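Local atomic coordinates of phosphoglycerate dehydrogenase (Lactobacillus plantarum, PDB entry 3EVT), a protein that probably catalyses the NAD-dependent oxidation of 3-phosphoglycerate to 3-phosphohydroxypyruvate, the first step of serine biosynthesis from this glycolytic intermediate. Residues Leu5-Thr10 with Lys28-Val33; Glu42-Asn47 with Lys63-Ile68. All blocks are in the same frame, centred on the assembly; numbering follows the deposited sequence.

Interaction 1: Leu5-Thr10 with Lys28-Val33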
ATOM      1  N   LEU A   5     -12.286 -14.723 -26.357  1.00 50.33           N
ATOM      2  CA  LEU A   5     -11.346 -15.017 -27.415  1.00 49.61           C
ATOM      3  C   LEU A   5      -9.971 -14.796 -26.846  1.00 48.48           C
ATOM      4  O   LEU A   5      -9.604 -13.664 -26.591  1.00 47.71           O
ATOM      5  CB  LEU A   5     -11.524 -14.041 -28.572  1.00 49.20           C
ATOM      6  CG  LEU A   5     -10.500 -14.223 -29.695  1.00 50.18           C
ATOM      7  CD1 LEU A   5     -10.584 -15.655 -30.220  1.00 50.29           C
ATOM      8  CD2 LEU A   5     -10.814 -13.289 -30.858  1.00 48.16           C
ATOM      9  N   MET A   6      -9.232 -15.879 -26.633  1.00 48.30           N
ATOM     10  CA  MET A   6      -7.860 -15.834 -26.211  1.00 47.78           C
ATOM     11  C   MET A   6      -6.884 -15.630 -27.386  1.00 49.71           C
ATOM     12  O   MET A   6      -6.260 -16.548 -27.869  1.00 49.93           O
ATOM     13  CB  MET A   6      -7.571 -17.102 -25.457  1.00 46.76           C
ATOM     14  CG  MET A   6      -8.577 -17.294 -24.311  1.00 43.26           C
ATOM     15  SD  MET A   6      -8.386 -16.112 -22.944  1.00 37.27           S
ATOM     16  CE  MET A   6      -6.958 -16.813 -22.143  1.00 39.60           C
ATOM     17  N   ALA A   7      -6.713 -14.394 -27.821  1.00 51.94           N
ATOM     18  CA  ALA A   7      -5.716 -14.100 -28.851  1.00 53.75           C
ATOM     19  C   ALA A   7      -4.259 -14.079 -28.291  1.00 55.93           C
ATOM     20  O   ALA A   7      -3.348 -14.626 -28.920  1.00 56.47           O
ATOM     21  CB  ALA A   7      -6.076 -12.841 -29.568  1.00 53.14           C
ATOM     22  N   GLN A   8      -4.039 -13.522 -27.098  1.00 57.66           N
ATOM     23  CA  GLN A   8      -2.736 -13.667 -26.417  1.00 59.04           C
ATOM     24  C   GLN A   8      -2.577 -15.084 -25.852  1.00 59.54           C
ATOM     25  O   GLN A   8      -3.489 -15.586 -25.217  1.00 59.64           O
ATOM     26  CB  GLN A   8      -2.635 -12.651 -25.290  1.00 59.66           C
ATOM     27  CG  GLN A   8      -1.432 -12.802 -24.362  1.00 62.73           C
ATOM     28  CD  GLN A   8      -0.098 -12.745 -25.096  1.00 67.98           C
ATOM     29  OE1 GLN A   8       0.831 -13.539 -24.821  1.00 68.29           O
ATOM     30  NE2 GLN A   8       0.010 -11.797 -26.038  1.00 68.65           N
ATOM     31  N   ALA A   9      -1.437 -15.735 -26.099  1.00 60.29           N
ATOM     32  CA  ALA A   9      -1.127 -17.046 -25.489  1.00 60.02           C
ATOM     33  C   ALA A   9      -0.994 -16.998 -23.943  1.00 60.49           C
ATOM     34  O   ALA A   9      -0.652 -15.967 -23.361  1.00 60.39           O
ATOM     35  CB  ALA A   9       0.147 -17.610 -26.109  1.00 60.78           C
ATOM     36  N   THR A  10      -1.259 -18.107 -23.264  1.00 60.98           N
ATOM     37  CA  THR A  10      -1.121 -18.131 -21.798  1.00 61.78           C
ATOM     38  C   THR A  10      -0.375 -19.383 -21.375  1.00 62.18           C
ATOM     39  O   THR A  10      -0.474 -20.395 -22.024  1.00 61.92           O
ATOM     40  CB  THR A  10      -2.507 -18.141 -21.035  1.00 61.89           C
ATOM     41  OG1 THR A  10      -3.242 -19.316 -21.378  1.00 61.07           O
ATOM     42  CG2 THR A  10      -3.351 -16.931 -21.361  1.00 62.17           C
ATOM     43  N   LYS A  28     -11.717 -19.440 -25.445  1.00 56.32           N
ATOM     44  CA  LYS A  28     -11.399 -20.066 -26.734  1.00 59.32           C
ATOM     45  C   LYS A  28     -10.129 -19.566 -27.461  1.00 60.47           C
ATOM     46  O   LYS A  28     -10.063 -18.427 -27.936  1.00 60.23           O
ATOM     47  CB  LYS A  28     -12.598 -19.999 -27.694  1.00 59.42           C
ATOM     48  CG  LYS A  28     -12.466 -21.032 -28.835  1.00 62.53           C
ATOM     49  CD  LYS A  28     -13.789 -21.356 -29.544  1.00 65.20           C
ATOM     50  CE  LYS A  28     -13.747 -22.791 -30.128  1.00 69.57           C
ATOM     51  NZ  LYS A  28     -14.267 -22.883 -31.539  1.00 68.77           N
ATOM     52  N   ASP A  29      -9.142 -20.440 -27.565  1.00 62.82           N
ATOM     53  CA  ASP A  29      -7.976 -20.210 -28.419  1.00 65.72           C
ATOM     54  C   ASP A  29      -8.385 -19.634 -29.790  1.00 66.41           C
ATOM     55  O   ASP A  29      -9.244 -20.185 -30.469  1.00 66.52           O
ATOM     56  CB  ASP A  29      -7.225 -21.541 -28.588  1.00 66.45           C
ATOM     57  CG  ASP A  29      -5.801 -21.370 -29.138  1.00 69.56           C
ATOM     58  OD1 ASP A  29      -5.500 -20.326 -29.782  1.00 70.52           O
ATOM     59  OD2 ASP A  29      -4.990 -22.313 -28.938  1.00 71.95           O
ATOM     60  N   ALA A  30      -7.776 -18.523 -30.197  1.00 68.15           N
ATOM     61  CA  ALA A  30      -8.158 -17.896 -31.467  1.00 70.07           C
ATOM     62  C   ALA A  30      -7.956 -18.762 -32.727  1.00 71.51           C
ATOM     63  O   ALA A  30      -8.498 -18.459 -33.782  1.00 71.46           O
ATOM     64  CB  ALA A  30      -7.437 -16.592 -31.627  1.00 70.27           C
ATOM     65  N   ALA A  31      -7.147 -19.813 -32.620  1.00 73.03           N
ATOM     66  CA  ALA A  31      -6.923 -20.718 -33.738  1.00 74.74           C
ATOM     67  C   ALA A  31      -8.186 -21.538 -34.007  1.00 75.58           C
ATOM     68  O   ALA A  31      -8.580 -21.760 -35.159  1.00 76.68           O
ATOM     69  CB  ALA A  31      -5.721 -21.650 -33.445  1.00 74.76           C
ATOM     70  N   ALA A  32      -8.814 -21.997 -32.934  1.00 75.91           N
ATOM     71  CA  ALA A  32      -9.937 -22.907 -33.040  1.00 75.54           C
ATOM     72  C   ALA A  32     -11.291 -22.196 -33.149  1.00 75.25           C
ATOM     73  O   ALA A  32     -12.337 -22.849 -33.170  1.00 74.81           O
ATOM     74  CB  ALA A  32      -9.932 -23.858 -31.856  1.00 75.63           C
ATOM     75  N   VAL A  33     -11.288 -20.869 -33.203  1.00 75.19           N
ATOM     76  CA  VAL A  33     -12.578 -20.160 -33.311  1.00 75.23           C
ATOM     77  C   VAL A  33     -13.223 -20.424 -34.683  1.00 75.10           C
ATOM     78  O   VAL A  33     -12.608 -21.016 -35.565  1.00 75.12           O
ATOM     79  CB  VAL A  33     -12.444 -18.641 -33.044  1.00 75.11           C
ATOM     80  CG1 VAL A  33     -11.228 -18.124 -33.713  1.00 74.92           C
ATOM     81  CG2 VAL A  33     -13.684 -17.889 -33.540  1.00 75.74           C
TER
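Leu-5 lays one branch of its side chain against the turn that follows Lys-28: its CD1 lies 3.5 Å from Ala-30 CA and 3.6 Å from Ala-30 CB. With chi1 at 176°, CG of Leu-5 swings beside its own carbonyl carbon, and from there CD1 reaches the neighbouring segment. Two backbone bonds join the segments. Met-6 N donates to Lys-28 O at 3.0 Å. The second, from Ala-30 N to Met-6 O, is weak at 3.4 Å. These bonds flank the parallel bridge of Met-6 with Asp-29, after which the pairing ends; the preceding bridge, Leu-5 with Lys-28, is completed by a backbone bond between Lys-28 and Val-4. Leu-5 and Lys-28 send their CB atoms to one face of the sheet, Met-6 and Asp-29 to the other. Met-6 CB and CG lie near Lys-28 O and N, while the bent remainder of the chain leads the sulfur away.

Behind this first shell, a type I turn from Asp-29 to Ala-32 brings Ala-30 CB toward Leu-5. Asp-29 OD1 accepts a weak but nearly straight bond from Ala-31 N (177° at the hydrogen). Lys-28 NZ is modelled 2.5 Å from Ala-32 O, at the end of the turn, a distance short enough to be doubtful in detail; its sounder partner is Asp-37, with which it forms a salt bridge.

Strand 26-29 is one of the two outermost strands of its sheet within this chain. On its other edge, strand 3-6 pairs with strand 41-45, where Leu-5 packs on Met-44 and Met-6 on Tyr-45. Met-6 also touches Leu-18 of helix 12-21, the helix of the beta-alpha-beta unit that connects the two strands described here.

Interaction 2: Glu42-Asn47 with Lys63-Ile68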
ATOM      1  N   GLU A  42     -17.678 -12.270 -25.948  1.00 49.58           N
ATOM      2  CA  GLU A  42     -17.967 -11.005 -25.252  1.00 49.19           C
ATOM      3  C   GLU A  42     -16.705 -10.275 -24.802  1.00 47.40           C
ATOM      4  O   GLU A  42     -16.719  -9.079 -24.543  1.00 47.21           O
ATOM      5  CB  GLU A  42     -18.913 -11.224 -24.072  1.00 49.37           C
ATOM      6  CG  GLU A  42     -20.263 -11.781 -24.481  1.00 54.01           C
ATOM      7  CD  GLU A  42     -21.187 -11.970 -23.273  1.00 59.78           C
ATOM      8  OE1 GLU A  42     -21.185 -11.124 -22.354  1.00 61.26           O
ATOM      9  OE2 GLU A  42     -21.900 -12.992 -23.234  1.00 65.51           O
ATOM     10  N   VAL A  43     -15.619 -11.026 -24.711  1.00 46.52           N
ATOM     11  CA  VAL A  43     -14.355 -10.480 -24.286  1.00 45.35           C
ATOM     12  C   VAL A  43     -13.210 -10.973 -25.199  1.00 45.54           C
ATOM     13  O   VAL A  43     -13.232 -12.088 -25.720  1.00 44.18           O
ATOM     14  CB  VAL A  43     -14.068 -10.894 -22.857  1.00 45.17           C
ATOM     15  CG1 VAL A  43     -12.693 -10.390 -22.422  1.00 43.76           C
ATOM     16  CG2 VAL A  43     -15.219 -10.422 -21.941  1.00 42.89           C
ATOM     17  N   MET A  44     -12.219 -10.114 -25.395  1.00 45.15           N
ATOM     18  CA  MET A  44     -11.068 -10.487 -26.153  1.00 45.55           C
ATOM     19  C   MET A  44      -9.841 -10.226 -25.296  1.00 45.29           C
ATOM     20  O   MET A  44      -9.629  -9.110 -24.780  1.00 44.82           O
ATOM     21  CB  MET A  44     -11.052  -9.707 -27.500  1.00 45.73           C
ATOM     22  CG  MET A  44     -10.125 -10.299 -28.605  1.00 48.11           C
ATOM     23  SD  MET A  44     -10.157  -9.316 -30.176  1.00 51.24           S
ATOM     24  CE  MET A  44     -11.901  -8.965 -30.163  1.00 30.58           C
ATOM     25  N   TYR A  45      -9.054 -11.267 -25.091  1.00 45.28           N
ATOM     26  CA  TYR A  45      -7.759 -11.094 -24.467  1.00 45.96           C
ATOM     27  C   TYR A  45      -6.680 -11.024 -25.571  1.00 46.17           C
ATOM     28  O   TYR A  45      -6.399 -12.046 -26.233  1.00 44.67           O
ATOM     29  CB  TYR A  45      -7.517 -12.267 -23.542  1.00 45.52           C
ATOM     30  CG  TYR A  45      -6.172 -12.250 -22.872  1.00 46.10           C
ATOM     31  CD1 TYR A  45      -5.611 -11.070 -22.398  1.00 46.38           C
ATOM     32  CD2 TYR A  45      -5.462 -13.431 -22.686  1.00 46.30           C
ATOM     33  CE1 TYR A  45      -4.332 -11.075 -21.750  1.00 45.11           C
ATOM     34  CE2 TYR A  45      -4.227 -13.446 -22.039  1.00 47.14           C
ATOM     35  CZ  TYR A  45      -3.670 -12.274 -21.572  1.00 44.87           C
ATOM     36  OH  TYR A  45      -2.432 -12.352 -20.983  1.00 48.33           O
ATOM     37  N   GLY A  46      -6.141  -9.815 -25.798  1.00 47.27           N
ATOM     38  CA  GLY A  46      -5.180  -9.536 -26.865  1.00 48.49           C
ATOM     39  C   GLY A  46      -5.914  -8.993 -28.074  1.00 51.36           C
ATOM     40  O   GLY A  46      -7.034  -9.383 -28.345  1.00 51.76           O
ATOM     41  N   ASN A  47      -5.303  -8.082 -28.819  1.00 53.20           N
ATOM     42  CA  ASN A  47      -5.883  -7.644 -30.085  1.00 55.30           C
ATOM     43  C   ASN A  47      -5.698  -8.747 -31.152  1.00 56.16           C
ATOM     44  O   ASN A  47      -4.802  -9.562 -31.041  1.00 56.71           O
ATOM     45  CB  ASN A  47      -5.273  -6.287 -30.486  1.00 55.01           C
ATOM     46  CG  ASN A  47      -5.750  -5.767 -31.862  1.00 57.08           C
ATOM     47  OD1 ASN A  47      -6.919  -5.939 -32.271  1.00 58.31           O
ATOM     48  ND2 ASN A  47      -4.835  -5.091 -32.567  1.00 56.85           N
ATOM     49  N   LYS A  63     -17.982  -6.831 -25.529  1.00 50.87           N
ATOM     50  CA  LYS A  63     -18.149  -5.894 -24.450  1.00 49.28           C
ATOM     51  C   LYS A  63     -16.817  -5.370 -23.869  1.00 47.92           C
ATOM     52  O   LYS A  63     -16.742  -4.260 -23.385  1.00 46.89           O
ATOM     53  CB  LYS A  63     -19.013  -6.556 -23.374  1.00 49.81           C
ATOM     54  CG  LYS A  63     -20.441  -6.892 -23.810  1.00 52.51           C
ATOM     55  CD  LYS A  63     -21.280  -7.350 -22.615  1.00 58.29           C
ATOM     56  CE  LYS A  63     -22.238  -8.487 -22.983  1.00 61.07           C
ATOM     57  NZ  LYS A  63     -22.839  -8.291 -24.326  1.00 63.51           N
ATOM     58  N   PHE A  64     -15.759  -6.170 -23.915  1.00 47.54           N
ATOM     59  CA  PHE A  64     -14.497  -5.786 -23.279  1.00 45.97           C
ATOM     60  C   PHE A  64     -13.323  -6.306 -24.107  1.00 45.14           C
ATOM     61  O   PHE A  64     -13.222  -7.491 -24.320  1.00 44.06           O
ATOM     62  CB  PHE A  64     -14.480  -6.301 -21.802  1.00 45.74           C
ATOM     63  CG  PHE A  64     -13.081  -6.352 -21.127  1.00 44.85           C
ATOM     64  CD1 PHE A  64     -12.161  -5.305 -21.258  1.00 42.44           C
ATOM     65  CD2 PHE A  64     -12.752  -7.429 -20.295  1.00 43.70           C
ATOM     66  CE1 PHE A  64     -10.894  -5.353 -20.612  1.00 41.69           C
ATOM     67  CE2 PHE A  64     -11.518  -7.503 -19.618  1.00 41.30           C
ATOM     68  CZ  PHE A  64     -10.564  -6.473 -19.802  1.00 43.22           C
ATOM     69  N   VAL A  65     -12.441  -5.409 -24.586  1.00 45.34           N
ATOM     70  CA  VAL A  65     -11.141  -5.839 -25.185  1.00 44.17           C
ATOM     71  C   VAL A  65      -9.949  -5.500 -24.270  1.00 44.10           C
ATOM     72  O   VAL A  65      -9.770  -4.360 -23.863  1.00 43.08           O
ATOM     73  CB  VAL A  65     -10.910  -5.210 -26.578  1.00 44.24           C
ATOM     74  CG1 VAL A  65      -9.529  -5.592 -27.125  1.00 41.99           C
ATOM     75  CG2 VAL A  65     -11.980  -5.671 -27.546  1.00 43.44           C
ATOM     76  N   GLN A  66      -9.149  -6.489 -23.921  1.00 44.46           N
ATOM     77  CA  GLN A  66      -7.920  -6.227 -23.196  1.00 44.84           C
ATOM     78  C   GLN A  66      -6.749  -6.350 -24.166  1.00 45.95           C
ATOM     79  O   GLN A  66      -6.430  -7.464 -24.575  1.00 45.63           O
ATOM     80  CB  GLN A  66      -7.709  -7.263 -22.063  1.00 43.74           C
ATOM     81  CG  GLN A  66      -6.348  -7.142 -21.385  1.00 42.49           C
ATOM     82  CD  GLN A  66      -6.267  -6.015 -20.358  1.00 44.24           C
ATOM     83  OE1 GLN A  66      -7.100  -5.951 -19.420  1.00 42.83           O
ATOM     84  NE2 GLN A  66      -5.257  -5.104 -20.514  1.00 39.97           N
ATOM     85  N   VAL A  67      -6.070  -5.247 -24.490  1.00 46.91           N
ATOM     86  CA  VAL A  67      -4.846  -5.345 -25.308  1.00 48.30           C
ATOM     87  C   VAL A  67      -3.615  -5.581 -24.425  1.00 50.17           C
ATOM     88  O   VAL A  67      -3.610  -5.189 -23.250  1.00 50.21           O
ATOM     89  CB  VAL A  67      -4.710  -4.153 -26.303  1.00 47.61           C
ATOM     90  CG1 VAL A  67      -5.852  -4.233 -27.270  1.00 48.34           C
ATOM     91  CG2 VAL A  67      -4.823  -2.793 -25.594  1.00 45.63           C
ATOM     92  N   ILE A  68      -2.606  -6.276 -24.956  1.00 52.73           N
ATOM     93  CA  ILE A  68      -1.475  -6.681 -24.135  1.00 55.72           C
ATOM     94  C   ILE A  68      -0.225  -5.900 -24.451  1.00 56.85           C
ATOM     95  O   ILE A  68       0.867  -6.419 -24.338  1.00 56.09           O
ATOM     96  CB  ILE A  68      -1.187  -8.173 -24.229  1.00 56.60           C
ATOM     97  CG1 ILE A  68      -1.423  -8.661 -25.667  1.00 59.98           C
ATOM     98  CG2 ILE A  68      -2.084  -8.962 -23.249  1.00 57.82           C
ATOM     99  CD1 ILE A  68      -0.133  -8.871 -26.512  1.00 62.21           C
TER
HETATM  100  O   HOH W   1      -2.777  -6.878 -27.685  1.00 45.81           O
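Val-43 and Phe-64 meet on one face of the sheet, where Val-43 CG1, anti to the backbone N at 177°, is the branch that comes obliquely to within 3.6 Å of Phe-64 CD2. Beneath them the backbones run parallel, 6° apart in direction, and bond closely: Glu-42 O is gripped by both Lys-63 N and Phe-64 N, Met-44 O accepts from Gln-66 N at 2.8 Å and Gly-46 N donates to Gln-66 O at 2.7 Å. Further along, Gln-66 CG lies at the edge of the Tyr-45 ring, and Ile-68 CG2 approaches Tyr-45 CE1 to 3.4 Å. Helix 284-302 covers this face: Phe-292 stacks on Tyr-45, and Asn-295 binds the Gln-66 amide, whose NE2 also donates to Asn-89 O and Val-67 O.

The outer side chains are looser. Those of Glu-42 and Lys-63 run alongside each other into a long salt bridge, 3.8 Å from Glu-42 OE1 to Lys-63 NZ, which also bonds Gln-61 O. At the far end the strands part, and a water bridges them, accepting from Asn-47 N at 3.0 Å and Ile-68 N at 2.8 Å; the side chain of exposed Asn-47 touches Val-67 CG1 through CB.

Strand 41-45, helix 50-56 and strand 64-66 form a beta-alpha-beta crossover, Leu-51 packing on Met-44 and Val-65, within a flavodoxin-like parallel sheet consistent with the substrate-binding domain of D-2-hydroxyacid dehydrogenases.

Strands 3-6 and 41-45 are neighbours in one parallel sheet, which makes interaction 1 and interaction 2 adjoining seams. They meet through probable hydrogen bonds of Leu-5 N to Val-43 O and of Tyr-45 N to Leu-5 O, each 2.9 Å. Interaction 2 is the interior seam, burying 562 Å² with eight of twelve touching residues buried; interaction 1, at an edge strand within this chain, buries 236 Å². The chemistry differs accordingly: interaction 1 has two bridges and a leucine methyl on Ala-30, interaction 2 three bridges, aromatic rings and a covering helix. Each contact pairs the two strands of a beta-alpha-beta unit, and the two units follow one another along the chain.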